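Side-chain contacts in arginyl-trna synthetase (Thermus thermophilus, PDB 1IQ0), which probably catalyses, as a class I aminoacyl-tRNA synthetase, the ATP-dependent attachment of L-arginine to its cognate tRNA, releasing AMP and diphosphate: residues T110-N115 with L221-T226; L160-H165 with V185-D190; H477-S482 with Y542-E547; P500-L505 with R563-S568. All blocks are in the same frame, centred on the assembly; numbering follows the deposited sequence.

Contact 1 of 4, residues T110-N115 with L221-T226; sequences TSVNPN and LAQMAT
Gln-223 reaches out from helix 213-229 and plugs its amide into the loop that follows strand 104-108, where Val-112 to Asn-115 open the 'HIGH' region, the ATP-binding signature of class I synthetases. With CG anti to its carbonyl carbon (chi1 -66°) and the chain extended beyond, the side chain spans the gap between helix and loop. The close-fitting part is the NE2 side: NE2 donates to the backbone O of Asn-113 at 3.0 Å, with the acceptor near the amide plane, and also bonds Lys-116 O. Val-112 runs antiparallel alongside the glutamine, its CG2 lying 3.5 Å from the same NE2. The OE1 side is looser. OE1 rests against Pro-114 CA at 3.5 Å, and a water bridges it to the loop backbone, donating to Val-112 O at 2.7 Å and to Gln-223 OE1 at 2.8 Å. Pro-114 itself centres an inverse gamma turn. A leucine in place of Gln-223 would probably leave the carbonyls of Asn-113 and Lys-116 without their shared donor and the water without one of its acceptors. The chemistry implies recognition of backbone rather than side chains: one amide, donor and acceptor both used, ties the signature loop to the helix.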
loop_
_atom_site.group_PDB
_atom_site.type_symbol
_atom_site.label_atom_id
_atom_site.label_comp_id
_atom_site.label_asym_id
_atom_site.label_seq_id
_atom_site.Cartn_x
_atom_site.Cartn_y
_atom_site.Cartn_z
ATOM N N THR A 110 -4.301 -9.328 -1.311
ATOM C CA THR A 110 -4.200 -10.452 -2.240
ATOM C C THR A 110 -5.447 -11.296 -1.953
ATOM O O THR A 110 -6.530 -10.969 -2.435
ATOM C CB THR A 110 -2.901 -11.268 -2.026
ATOM O OG1 THR A 110 -1.772 -10.385 -2.063
ATOM C CG2 THR A 110 -2.731 -12.312 -3.145
ATOM N N SER A 111 -5.314 -12.355 -1.157
ATOM C CA SER A 111 -6.469 -13.179 -0.794
ATOM C C SER A 111 -7.394 -13.506 -1.955
ATOM O O SER A 111 -8.585 -13.216 -1.896
ATOM C CB SER A 111 -7.295 -12.466 0.282
ATOM O OG SER A 111 -6.520 -12.196 1.431
ATOM N N VAL A 112 -6.867 -14.114 -3.004
ATOM C CA VAL A 112 -7.699 -14.443 -4.156
ATOM C C VAL A 112 -8.160 -15.888 -4.077
ATOM O O VAL A 112 -7.546 -16.705 -3.385
ATOM C CB VAL A 112 -6.920 -14.260 -5.481
ATOM C CG1 VAL A 112 -6.415 -12.824 -5.595
ATOM C CG2 VAL A 112 -5.752 -15.229 -5.534
ATOM N N ASN A 113 -9.252 -16.202 -4.770
ATOM C CA ASN A 113 -9.735 -17.569 -4.783
ATOM C C ASN A 113 -8.599 -18.430 -5.320
ATOM O O ASN A 113 -8.020 -18.127 -6.364
ATOM C CB ASN A 113 -10.975 -17.693 -5.670
ATOM C CG ASN A 113 -12.220 -17.149 -4.996
ATOM O OD1 ASN A 113 -12.455 -17.405 -3.821
ATOM N ND2 ASN A 113 -13.026 -16.406 -5.742
ATOM N N PRO A 114 -8.242 -19.500 -4.594
ATOM C CA PRO A 114 -7.154 -20.376 -5.045
ATOM C C PRO A 114 -7.654 -21.410 -6.051
ATOM O O PRO A 114 -7.539 -22.607 -5.819
ATOM C CB PRO A 114 -6.669 -21.009 -3.748
ATOM C CG PRO A 114 -7.958 -21.154 -2.959
ATOM C CD PRO A 114 -8.672 -19.838 -3.223
ATOM N N ASN A 115 -8.181 -20.944 -7.179
ATOM C CA ASN A 115 -8.745 -21.850 -8.172
ATOM C C ASN A 115 -8.252 -21.655 -9.608
ATOM O O ASN A 115 -8.649 -22.399 -10.500
ATOM C CB ASN A 115 -10.270 -21.726 -8.132
ATOM C CG ASN A 115 -10.751 -20.391 -8.661
ATOM O OD1 ASN A 115 -10.129 -19.353 -8.411
ATOM N ND2 ASN A 115 -11.864 -20.407 -9.394
ATOM N N LEU A 221 0.338 -22.688 -4.520
ATOM C CA LEU A 221 1.784 -22.591 -4.678
ATOM C C LEU A 221 2.157 -21.910 -5.999
ATOM O O LEU A 221 3.080 -21.096 -6.037
ATOM C CB LEU A 221 2.425 -23.978 -4.583
ATOM C CG LEU A 221 2.500 -24.522 -3.144
ATOM C CD1 LEU A 221 3.017 -25.968 -3.143
ATOM C CD2 LEU A 221 3.428 -23.637 -2.318
ATOM N N ALA A 222 1.426 -22.225 -7.068
ATOM C CA ALA A 222 1.683 -21.623 -8.377
ATOM C C ALA A 222 1.251 -20.154 -8.394
ATOM O O ALA A 222 1.889 -19.319 -9.034
ATOM C CB ALA A 222 0.950 -22.407 -9.481
ATOM N N GLN A 223 0.167 -19.832 -7.692
ATOM C CA GLN A 223 -0.279 -18.445 -7.636
ATOM C C GLN A 223 0.780 -17.653 -6.884
ATOM O O GLN A 223 1.045 -16.494 -7.195
ATOM C CB GLN A 223 -1.590 -18.308 -6.864
ATOM C CG GLN A 223 -2.801 -18.952 -7.484
ATOM C CD GLN A 223 -4.012 -18.757 -6.602
ATOM O OE1 GLN A 223 -3.952 -19.025 -5.406
ATOM N NE2 GLN A 223 -5.112 -18.282 -7.177
ATOM N N MET A 224 1.377 -18.297 -5.885
ATOM C CA MET A 224 2.389 -17.653 -5.059
ATOM C C MET A 224 3.640 -17.281 -5.845
ATOM O O MET A 224 4.365 -16.369 -5.451
ATOM C CB MET A 224 2.755 -18.550 -3.872
ATOM C CG MET A 224 3.529 -17.832 -2.775
ATOM S SD MET A 224 3.439 -18.712 -1.190
ATOM C CE MET A 224 1.669 -18.760 -0.950
ATOM N N ALA A 225 3.897 -17.978 -6.949
ATOM C CA ALA A 225 5.064 -17.659 -7.769
ATOM C C ALA A 225 4.839 -16.275 -8.383
ATOM O O ALA A 225 5.776 -15.488 -8.540
ATOM C CB ALA A 225 5.251 -18.706 -8.862
ATOM N N THR A 226 3.585 -15.983 -8.717
ATOM C CA THR A 226 3.215 -14.696 -9.293
ATOM C C THR A 226 3.328 -13.596 -8.223
ATOM O O THR A 226 3.831 -12.501 -8.490
ATOM C CB THR A 226 1.770 -14.734 -9.831
ATOM O OG1 THR A 226 1.630 -15.839 -10.732
ATOM C CG2 THR A 226 1.429 -13.442 -10.564
HETATM O O HOH W 1 -5.165 -17.898 -3.182
#

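Contact 2 of 4, residues L160-H165 with V185-D190; sequences LFALRH and VRLHQD
Leu-187 lays its CB against the CB of Ala-162, 3.9 Å away, where two consecutive helices of the catalytic region, 154-165 and 176-189, pack at an incline. The small alanine lets the backbones approach to 5.9 Å between the CA atoms of Ala-162 and Leu-187, the nearest such pair between 160-165 and 185-190. Further along the leucine, CD1 meets Phe-161 at the ring edge, in the ring plane, 4.0 Å from CE2; the two side chains cross at about a right angle. Phe-161 carries its ring anti to the backbone N (chi1 168°), and one face of it is overlaid by CB of His-165, one turn on. Ile-200 of helix 197-208 touches both Phe-161 and Leu-187, making this a small three-helix core. Polar groups gather at the border, where Asp-190 OD2 is hydrogen-bonded to Tyr-166 OH and its OD1 takes the backbone N of Glu-192. Towards His-165 the same carboxylate only comes near: OD2 lies 4.4 Å from CE1, at the imidazole edge.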
loop_
_atom_site.group_PDB
_atom_site.type_symbol
_atom_site.label_atom_id
_atom_site.label_comp_id
_atom_site.label_asym_id
_atom_site.label_seq_id
_atom_site.Cartn_x
_atom_site.Cartn_y
_atom_site.Cartn_z
ATOM N N LEU A 160 -11.668 -27.885 -9.124
ATOM C CA LEU A 160 -11.300 -29.252 -8.764
ATOM C C LEU A 160 -12.262 -30.241 -9.430
ATOM O O LEU A 160 -11.859 -31.321 -9.850
ATOM C CB LEU A 160 -11.311 -29.436 -7.244
ATOM C CG LEU A 160 -10.254 -28.606 -6.504
ATOM C CD1 LEU A 160 -10.269 -28.935 -5.006
ATOM C CD2 LEU A 160 -8.889 -28.906 -7.098
ATOM N N PHE A 161 -13.532 -29.865 -9.526
ATOM C CA PHE A 161 -14.511 -30.722 -10.178
ATOM C C PHE A 161 -14.171 -30.831 -11.669
ATOM O O PHE A 161 -14.139 -31.930 -12.230
ATOM C CB PHE A 161 -15.921 -30.149 -10.034
ATOM C CG PHE A 161 -16.929 -30.817 -10.924
ATOM C CD1 PHE A 161 -17.358 -32.116 -10.659
ATOM C CD2 PHE A 161 -17.406 -30.169 -12.061
ATOM C CE1 PHE A 161 -18.242 -32.766 -11.517
ATOM C CE2 PHE A 161 -18.291 -30.807 -12.926
ATOM C CZ PHE A 161 -18.711 -32.111 -12.652
ATOM N N ALA A 162 -13.915 -29.684 -12.301
ATOM C CA ALA A 162 -13.581 -29.643 -13.722
ATOM C C ALA A 162 -12.361 -30.501 -14.071
ATOM O O ALA A 162 -12.360 -31.207 -15.078
ATOM C CB ALA A 162 -13.343 -28.199 -14.161
ATOM N N LEU A 163 -11.320 -30.429 -13.248
ATOM C CA LEU A 163 -10.112 -31.208 -13.487
ATOM C C LEU A 163 -10.413 -32.703 -13.553
ATOM O O LEU A 163 -9.857 -33.421 -14.378
ATOM C CB LEU A 163 -9.082 -30.938 -12.383
ATOM C CG LEU A 163 -8.419 -29.562 -12.467
ATOM C CD1 LEU A 163 -7.638 -29.268 -11.185
ATOM C CD2 LEU A 163 -7.502 -29.524 -13.683
ATOM N N ARG A 164 -11.300 -33.168 -12.684
ATOM C CA ARG A 164 -11.664 -34.580 -12.647
ATOM C C ARG A 164 -12.670 -34.925 -13.745
ATOM O O ARG A 164 -12.464 -35.862 -14.511
ATOM C CB ARG A 164 -12.256 -34.914 -11.277
ATOM C CG ARG A 164 -12.252 -36.385 -10.921
ATOM C CD ARG A 164 -12.818 -36.580 -9.524
ATOM N NE ARG A 164 -12.558 -37.914 -8.992
ATOM C CZ ARG A 164 -11.349 -38.389 -8.712
ATOM N NH1 ARG A 164 -10.275 -37.638 -8.913
ATOM N NH2 ARG A 164 -11.215 -39.615 -8.223
ATOM N N HIS A 165 -13.747 -34.147 -13.815
ATOM C CA HIS A 165 -14.815 -34.354 -14.787
ATOM C C HIS A 165 -14.325 -34.457 -16.224
ATOM O O HIS A 165 -14.807 -35.295 -16.985
ATOM C CB HIS A 165 -15.850 -33.229 -14.678
ATOM C CG HIS A 165 -17.033 -33.405 -15.580
ATOM N ND1 HIS A 165 -17.253 -32.610 -16.686
ATOM C CD2 HIS A 165 -18.060 -34.288 -15.542
ATOM C CE1 HIS A 165 -18.365 -32.995 -17.289
ATOM N NE2 HIS A 165 -18.874 -34.010 -16.614
ATOM N N VAL A 185 -12.226 -22.688 -17.032
ATOM C CA VAL A 185 -12.812 -22.062 -18.214
ATOM C C VAL A 185 -13.617 -23.049 -19.060
ATOM O O VAL A 185 -14.667 -22.690 -19.588
ATOM C CB VAL A 185 -11.730 -21.399 -19.115
ATOM C CG1 VAL A 185 -12.344 -20.984 -20.463
ATOM C CG2 VAL A 185 -11.152 -20.169 -18.413
ATOM N N ARG A 186 -13.137 -24.283 -19.202
ATOM C CA ARG A 186 -13.892 -25.243 -19.995
ATOM C C ARG A 186 -15.239 -25.511 -19.326
ATOM O O ARG A 186 -16.276 -25.527 -19.990
ATOM C CB ARG A 186 -13.145 -26.568 -20.171
ATOM C CG ARG A 186 -13.592 -27.264 -21.451
ATOM C CD ARG A 186 -13.724 -28.768 -21.351
ATOM N NE ARG A 186 -12.447 -29.456 -21.455
ATOM C CZ ARG A 186 -12.320 -30.715 -21.865
ATOM N NH1 ARG A 186 -13.394 -31.409 -22.215
ATOM N NH2 ARG A 186 -11.122 -31.283 -21.915
ATOM N N LEU A 187 -15.220 -25.700 -18.008
ATOM C CA LEU A 187 -16.448 -25.954 -17.260
ATOM C C LEU A 187 -17.506 -24.886 -17.523
ATOM O O LEU A 187 -18.666 -25.207 -17.791
ATOM C CB LEU A 187 -16.165 -26.018 -15.752
ATOM C CG LEU A 187 -17.409 -26.194 -14.864
ATOM C CD1 LEU A 187 -18.057 -27.540 -15.159
ATOM C CD2 LEU A 187 -17.028 -26.101 -13.386
ATOM N N HIS A 188 -17.113 -23.616 -17.448
ATOM C CA HIS A 188 -18.061 -22.523 -17.667
ATOM C C HIS A 188 -18.466 -22.279 -19.116
ATOM O O HIS A 188 -19.333 -21.449 -19.385
ATOM C CB HIS A 188 -17.535 -21.221 -17.062
ATOM C CG HIS A 188 -17.861 -21.069 -15.611
ATOM N ND1 HIS A 188 -17.145 -21.701 -14.616
ATOM C CD2 HIS A 188 -18.874 -20.420 -14.991
ATOM C CE1 HIS A 188 -17.704 -21.447 -13.447
ATOM N NE2 HIS A 188 -18.754 -20.672 -13.648
ATOM N N GLN A 189 -17.838 -22.986 -20.047
ATOM C CA GLN A 189 -18.191 -22.841 -21.455
ATOM C C GLN A 189 -18.986 -24.080 -21.840
ATOM O O GLN A 189 -19.531 -24.170 -22.939
ATOM C CB GLN A 189 -16.938 -22.747 -22.334
ATOM C CG GLN A 189 -16.084 -21.517 -22.089
ATOM C CD GLN A 189 -14.927 -21.408 -23.066
ATOM O OE1 GLN A 189 -14.218 -22.382 -23.320
ATOM N NE2 GLN A 189 -14.723 -20.216 -23.611
ATOM N N ASP A 190 -19.047 -25.035 -20.915
ATOM C CA ASP A 190 -19.758 -26.281 -21.157
ATOM C C ASP A 190 -21.260 -26.038 -21.281
ATOM O O ASP A 190 -21.879 -25.436 -20.399
ATOM C CB ASP A 190 -19.482 -27.272 -20.030
ATOM C CG ASP A 190 -19.899 -28.683 -20.387
ATOM O OD1 ASP A 190 -20.978 -28.841 -20.997
ATOM O OD2 ASP A 190 -19.154 -29.633 -20.052
#

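Contact 3 of 4, residues H477-S482 with Y542-E547; sequences HARAHS and YYNARE
This is a surface cation-pi contact within the helical anticodon-binding domain of the DALR type, made between Arg-479 on helix 470-487 and Tyr-543 near the end of helix 525-544. The arginine comes in over one face of the tyrosine ring, but towards the rim: CZ stands 4.4 Å from the centroid of the Tyr-543 ring, 29° off its normal. NE is the atom that presses closest, 3.5 Å from Tyr-543 CE2, while NH2 lies over CD2. Guanidinium and ring are not stacked flat; their planes are 56° apart, so the group leans on the ring by its NE-NH2 side. Two bends in the arginine chain bring this about: after leaving with CG opposite the backbone N (chi1 -173°), it turns at chi2 and chi3 instead of running straight outward. Tyr-543 likewise leaves its helix anti to the backbone N, which holds its ring out towards the arginine. Asn-540, on the same helix as the tyrosine, takes a hydrogen bond from Arg-479 NH1 through OD1, and Trp-539 touches the arginine too, so this one side chain joins the two helices through an aromatic face and a polar bond together. On its own helix, the backbone O of Arg-479 accepts a hydrogen bond from Ser-482 OG at 2.7 Å.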
loop_
_atom_site.group_PDB
_atom_site.type_symbol
_atom_site.label_atom_id
_atom_site.label_comp_id
_atom_site.label_asym_id
_atom_site.label_seq_id
_atom_site.Cartn_x
_atom_site.Cartn_y
_atom_site.Cartn_z
ATOM N N HIS A 477 17.462 7.641 -10.624
ATOM C CA HIS A 477 18.305 7.032 -9.603
ATOM C C HIS A 477 19.611 6.527 -10.207
ATOM O O HIS A 477 20.684 6.735 -9.638
ATOM C CB HIS A 477 17.597 5.856 -8.920
ATOM C CG HIS A 477 18.495 5.064 -8.020
ATOM N ND1 HIS A 477 19.299 4.044 -8.481
ATOM C CD2 HIS A 477 18.767 5.187 -6.697
ATOM C CE1 HIS A 477 20.027 3.572 -7.485
ATOM N NE2 HIS A 477 19.723 4.249 -6.391
ATOM N N ALA A 478 19.513 5.853 -11.351
ATOM C CA ALA A 478 20.696 5.313 -12.015
ATOM C C ALA A 478 21.630 6.432 -12.492
ATOM O O ALA A 478 22.845 6.299 -12.429
ATOM C CB ALA A 478 20.281 4.419 -13.201
ATOM N N ARG A 479 21.056 7.533 -12.961
ATOM C CA ARG A 479 21.851 8.665 -13.425
ATOM C C ARG A 479 22.642 9.252 -12.249
ATOM O O ARG A 479 23.839 9.494 -12.358
ATOM C CB ARG A 479 20.940 9.744 -14.016
ATOM C CG ARG A 479 21.678 10.902 -14.686
ATOM C CD ARG A 479 21.684 10.755 -16.206
ATOM N NE ARG A 479 20.928 11.817 -16.874
ATOM C CZ ARG A 479 19.647 12.089 -16.644
ATOM N NH1 ARG A 479 18.960 11.377 -15.757
ATOM N NH2 ARG A 479 19.047 13.074 -17.304
ATOM N N ALA A 480 21.965 9.482 -11.128
ATOM C CA ALA A 480 22.618 10.040 -9.947
ATOM C C ALA A 480 23.708 9.094 -9.455
ATOM O O ALA A 480 24.815 9.520 -9.125
ATOM C CB ALA A 480 21.590 10.271 -8.838
ATOM N N HIS A 481 23.392 7.806 -9.417
ATOM C CA HIS A 481 24.342 6.800 -8.961
ATOM C C HIS A 481 25.578 6.699 -9.862
ATOM O O HIS A 481 26.687 6.482 -9.367
ATOM C CB HIS A 481 23.654 5.430 -8.868
ATOM C CG HIS A 481 24.476 4.387 -8.177
ATOM N ND1 HIS A 481 25.486 3.690 -8.806
ATOM C CD2 HIS A 481 24.450 3.937 -6.898
ATOM C CE1 HIS A 481 26.045 2.855 -7.948
ATOM N NE2 HIS A 481 25.436 2.986 -6.783
ATOM N N SER A 482 25.396 6.855 -11.173
ATOM C CA SER A 482 26.530 6.764 -12.094
ATOM C C SER A 482 27.559 7.864 -11.803
ATOM O O SER A 482 28.759 7.651 -11.944
ATOM C CB SER A 482 26.061 6.862 -13.552
ATOM O OG SER A 482 25.655 8.182 -13.866
ATOM N N TYR A 542 17.602 19.850 -12.520
ATOM C CA TYR A 542 18.853 20.224 -11.882
ATOM C C TYR A 542 20.029 19.729 -12.735
ATOM O O TYR A 542 20.934 20.491 -13.061
ATOM C CB TYR A 542 18.916 19.598 -10.486
ATOM C CG TYR A 542 20.212 19.812 -9.738
ATOM C CD1 TYR A 542 20.512 21.049 -9.154
ATOM C CD2 TYR A 542 21.125 18.766 -9.578
ATOM C CE1 TYR A 542 21.679 21.235 -8.426
ATOM C CE2 TYR A 542 22.297 18.941 -8.853
ATOM C CZ TYR A 542 22.567 20.181 -8.277
ATOM O OH TYR A 542 23.716 20.353 -7.537
ATOM N N TYR A 543 19.998 18.452 -13.107
ATOM C CA TYR A 543 21.068 17.862 -13.916
ATOM C C TYR A 543 21.205 18.503 -15.304
ATOM O O TYR A 543 22.313 18.746 -15.775
ATOM C CB TYR A 543 20.825 16.366 -14.093
ATOM C CG TYR A 543 21.882 15.663 -14.929
ATOM C CD1 TYR A 543 23.039 15.154 -14.340
ATOM C CD2 TYR A 543 21.712 15.496 -16.305
ATOM C CE1 TYR A 543 23.996 14.492 -15.094
ATOM C CE2 TYR A 543 22.672 14.832 -17.074
ATOM C CZ TYR A 543 23.809 14.335 -16.458
ATOM O OH TYR A 543 24.766 13.692 -17.203
ATOM N N ASN A 544 20.071 18.767 -15.945
ATOM C CA ASN A 544 20.050 19.348 -17.279
ATOM C C ASN A 544 20.296 20.853 -17.386
ATOM O O ASN A 544 20.527 21.351 -18.484
ATOM C CB ASN A 544 18.714 19.034 -17.972
ATOM C CG ASN A 544 18.505 17.550 -18.187
ATOM O OD1 ASN A 544 19.441 16.821 -18.514
ATOM N ND2 ASN A 544 17.268 17.094 -18.015
ATOM N N ALA A 545 20.241 21.574 -16.271
ATOM C CA ALA A 545 20.425 23.025 -16.302
ATOM C C ALA A 545 21.685 23.468 -17.041
ATOM O O ALA A 545 22.755 22.877 -16.876
ATOM C CB ALA A 545 20.439 23.583 -14.881
ATOM N N ARG A 546 21.536 24.515 -17.852
ATOM C CA ARG A 546 22.630 25.096 -18.623
ATOM C C ARG A 546 22.489 26.620 -18.626
ATOM O O ARG A 546 21.380 27.148 -18.519
ATOM C CB ARG A 546 22.612 24.590 -20.075
ATOM C CG ARG A 546 22.952 23.101 -20.241
ATOM C CD ARG A 546 22.878 22.676 -21.709
ATOM N NE ARG A 546 23.934 23.288 -22.520
ATOM C CZ ARG A 546 25.213 22.918 -22.499
ATOM N NH1 ARG A 546 25.617 21.924 -21.712
ATOM N NH2 ARG A 546 26.098 23.552 -23.257
ATOM N N GLU A 547 23.620 27.312 -18.739
ATOM C CA GLU A 547 23.662 28.769 -18.783
ATOM C C GLU A 547 24.958 29.209 -19.455
ATOM O O GLU A 547 26.018 28.615 -19.231
ATOM C CB GLU A 547 23.613 29.376 -17.376
ATOM C CG GLU A 547 22.274 29.258 -16.667
ATOM C CD GLU A 547 22.228 30.085 -15.392
ATOM O OE1 GLU A 547 22.457 31.313 -15.480
ATOM O OE2 GLU A 547 21.965 29.515 -14.308
#

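Contact 4 of 4, residues P500-L505 with R563-S568; sequences PYERAL and RELRLS
Glu-502 and Arg-566 meet in a buried salt bridge, with NE of Arg-566 donating to OE1 of Glu-502 at 2.8 Å and an N-H...O angle of 163°. OE1 lies near the guanidinium plane, at its edge, yet NE approaches from above the carboxylate plane, and the two planes stand 51° apart. A bend at chi2 of the glutamate (64°) turns the carboxylate to Arg-566 NE. Nearer its backbone, CG of Glu-502 packs 3.9 Å from CD2 of Leu-565. These contacts join helix 500-509 to helix 562-583, two members of the helical bundle of the DALR anticodon-binding domain. Further out, both charged groups are positioned by second partners. Tyr-542 OH, from helix 525-544, also hydrogen-bonds Glu-502 OE1, and Thr-499 OG1 bonds OE2 just ahead of the helix. On the arginine, NH1 is held by the backbone O of Pro-554. A methionine in place of Arg-566 would probably strand the carboxylate of Glu-502 in a buried setting without its countercharge and cost the carbonyl of Pro-554 a donor.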
loop_
_atom_site.group_PDB
_atom_site.type_symbol
_atom_site.label_atom_id
_atom_site.label_comp_id
_atom_site.label_asym_id
_atom_site.label_seq_id
_atom_site.Cartn_x
_atom_site.Cartn_y
_atom_site.Cartn_z
ATOM N N PRO A 500 21.570 28.756 -6.046
ATOM C CA PRO A 500 20.123 28.545 -5.956
ATOM C C PRO A 500 19.710 27.154 -6.463
ATOM O O PRO A 500 18.642 26.653 -6.102
ATOM C CB PRO A 500 19.558 29.671 -6.822
ATOM C CG PRO A 500 20.538 30.788 -6.578
ATOM C CD PRO A 500 21.872 30.056 -6.676
ATOM N N TYR A 501 20.551 26.535 -7.297
ATOM C CA TYR A 501 20.253 25.197 -7.820
ATOM C C TYR A 501 20.362 24.159 -6.709
ATOM O O TYR A 501 19.531 23.255 -6.618
ATOM C CB TYR A 501 21.220 24.800 -8.939
ATOM C CG TYR A 501 21.019 25.529 -10.250
ATOM C CD1 TYR A 501 21.858 26.577 -10.623
ATOM C CD2 TYR A 501 20.000 25.154 -11.128
ATOM C CE1 TYR A 501 21.693 27.236 -11.846
ATOM C CE2 TYR A 501 19.827 25.804 -12.352
ATOM C CZ TYR A 501 20.681 26.843 -12.703
ATOM O OH TYR A 501 20.521 27.475 -13.914
ATOM N N GLU A 502 21.404 24.268 -5.885
ATOM C CA GLU A 502 21.586 23.334 -4.780
ATOM C C GLU A 502 20.457 23.526 -3.765
ATOM O O GLU A 502 19.888 22.557 -3.269
ATOM C CB GLU A 502 22.928 23.568 -4.071
ATOM C CG GLU A 502 24.138 22.962 -4.764
ATOM C CD GLU A 502 24.395 23.576 -6.120
ATOM O OE1 GLU A 502 24.363 22.822 -7.115
ATOM O OE2 GLU A 502 24.624 24.811 -6.191
ATOM N N ARG A 503 20.141 24.784 -3.473
ATOM C CA ARG A 503 19.101 25.105 -2.503
ATOM C C ARG A 503 17.740 24.558 -2.910
ATOM O O ARG A 503 17.072 23.893 -2.123
ATOM C CB ARG A 503 19.010 26.622 -2.311
ATOM C CG ARG A 503 17.998 27.042 -1.250
ATOM C CD ARG A 503 17.842 28.554 -1.169
ATOM N NE ARG A 503 16.652 28.932 -0.409
ATOM C CZ ARG A 503 16.535 28.822 0.909
ATOM N NH1 ARG A 503 17.546 28.352 1.626
ATOM N NH2 ARG A 503 15.409 29.174 1.511
ATOM N N ALA A 504 17.331 24.841 -4.143
ATOM C CA ALA A 504 16.046 24.377 -4.654
ATOM C C ALA A 504 15.931 22.853 -4.597
ATOM O O ALA A 504 14.899 22.323 -4.201
ATOM C CB ALA A 504 15.844 24.868 -6.093
ATOM N N LEU A 505 16.984 22.149 -4.996
ATOM C CA LEU A 505 16.959 20.691 -4.971
ATOM C C LEU A 505 16.937 20.157 -3.539
ATOM O O LEU A 505 16.193 19.234 -3.224
ATOM C CB LEU A 505 18.171 20.116 -5.706
ATOM C CG LEU A 505 18.297 18.587 -5.682
ATOM C CD1 LEU A 505 17.025 17.944 -6.248
ATOM C CD2 LEU A 505 19.505 18.169 -6.498
ATOM N N ARG A 563 32.335 20.807 -5.529
ATOM C CA ARG A 563 32.274 19.436 -6.031
ATOM C C ARG A 563 31.779 18.517 -4.920
ATOM O O ARG A 563 30.874 17.712 -5.131
ATOM C CB ARG A 563 33.655 18.982 -6.537
ATOM C CG ARG A 563 33.789 17.468 -6.727
ATOM C CD ARG A 563 34.994 17.070 -7.596
ATOM N NE ARG A 563 35.197 15.616 -7.604
ATOM C CZ ARG A 563 35.695 14.919 -8.626
ATOM N NH1 ARG A 563 36.053 15.525 -9.760
ATOM N NH2 ARG A 563 35.843 13.605 -8.516
ATOM N N GLU A 564 32.365 18.652 -3.735
ATOM C CA GLU A 564 31.975 17.841 -2.589
ATOM C C GLU A 564 30.507 18.109 -2.231
ATOM O O GLU A 564 29.746 17.182 -1.969
ATOM C CB GLU A 564 32.870 18.157 -1.384
ATOM C CG GLU A 564 34.322 17.680 -1.482
ATOM C CD GLU A 564 35.094 18.287 -2.652
ATOM O OE1 GLU A 564 34.817 19.442 -3.038
ATOM O OE2 GLU A 564 35.997 17.608 -3.177
ATOM N N LEU A 565 30.110 19.377 -2.221
ATOM C CA LEU A 565 28.727 19.725 -1.907
ATOM C C LEU A 565 27.759 19.044 -2.873
ATOM O O LEU A 565 26.764 18.451 -2.447
ATOM C CB LEU A 565 28.522 21.241 -1.981
ATOM C CG LEU A 565 27.066 21.722 -1.995
ATOM C CD1 LEU A 565 26.349 21.301 -0.714
ATOM C CD2 LEU A 565 27.036 23.226 -2.145
ATOM N N ARG A 566 28.047 19.132 -4.171
ATOM C CA ARG A 566 27.175 18.525 -5.168
ATOM C C ARG A 566 27.160 17.008 -5.094
ATOM O O ARG A 566 26.124 16.385 -5.332
ATOM C CB ARG A 566 27.544 19.006 -6.575
ATOM C CG ARG A 566 27.057 20.433 -6.805
ATOM C CD ARG A 566 27.381 20.997 -8.170
ATOM N NE ARG A 566 26.815 22.341 -8.274
ATOM C CZ ARG A 566 27.276 23.296 -9.074
ATOM N NH1 ARG A 566 28.325 23.067 -9.862
ATOM N NH2 ARG A 566 26.692 24.482 -9.070
ATOM N N LEU A 567 28.294 16.407 -4.746
ATOM C CA LEU A 567 28.356 14.956 -4.627
ATOM C C LEU A 567 27.482 14.486 -3.455
ATOM O O LEU A 567 26.775 13.485 -3.570
ATOM C CB LEU A 567 29.804 14.488 -4.440
ATOM C CG LEU A 567 30.672 14.463 -5.706
ATOM C CD1 LEU A 567 32.123 14.201 -5.341
ATOM C CD2 LEU A 567 30.161 13.386 -6.655
ATOM N N SER A 568 27.523 15.207 -2.334
ATOM C CA SER A 568 26.712 14.838 -1.171
ATOM C C SER A 568 25.227 15.037 -1.469
ATOM O O SER A 568 24.384 14.263 -1.018
ATOM C CB SER A 568 27.107 15.665 0.055
ATOM O OG SER A 568 28.404 15.317 0.504
#

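How the contacts relate
Contacts 1 and 2 belong to the catalytic region, with centres about 19 Å apart and no touch between them; contacts 3 and 4 share the anticodon-binding domain, and contact 4 lies about 63 Å from contact 2, centre to centre. Contacts 1, 2 and 4 are buried, but each differently: amide to backbone at the signature loop, apolar packing between neighbouring helices, and an ion pair inside a bundle. Contact 3 is at the surface and relies on a cation over an aromatic face. Contacts 3 and 4 also meet directly, being interleaved in sequence: the 542-547 segment sends Glu-547 to Tyr-501 and packs Ala-545 against that ring.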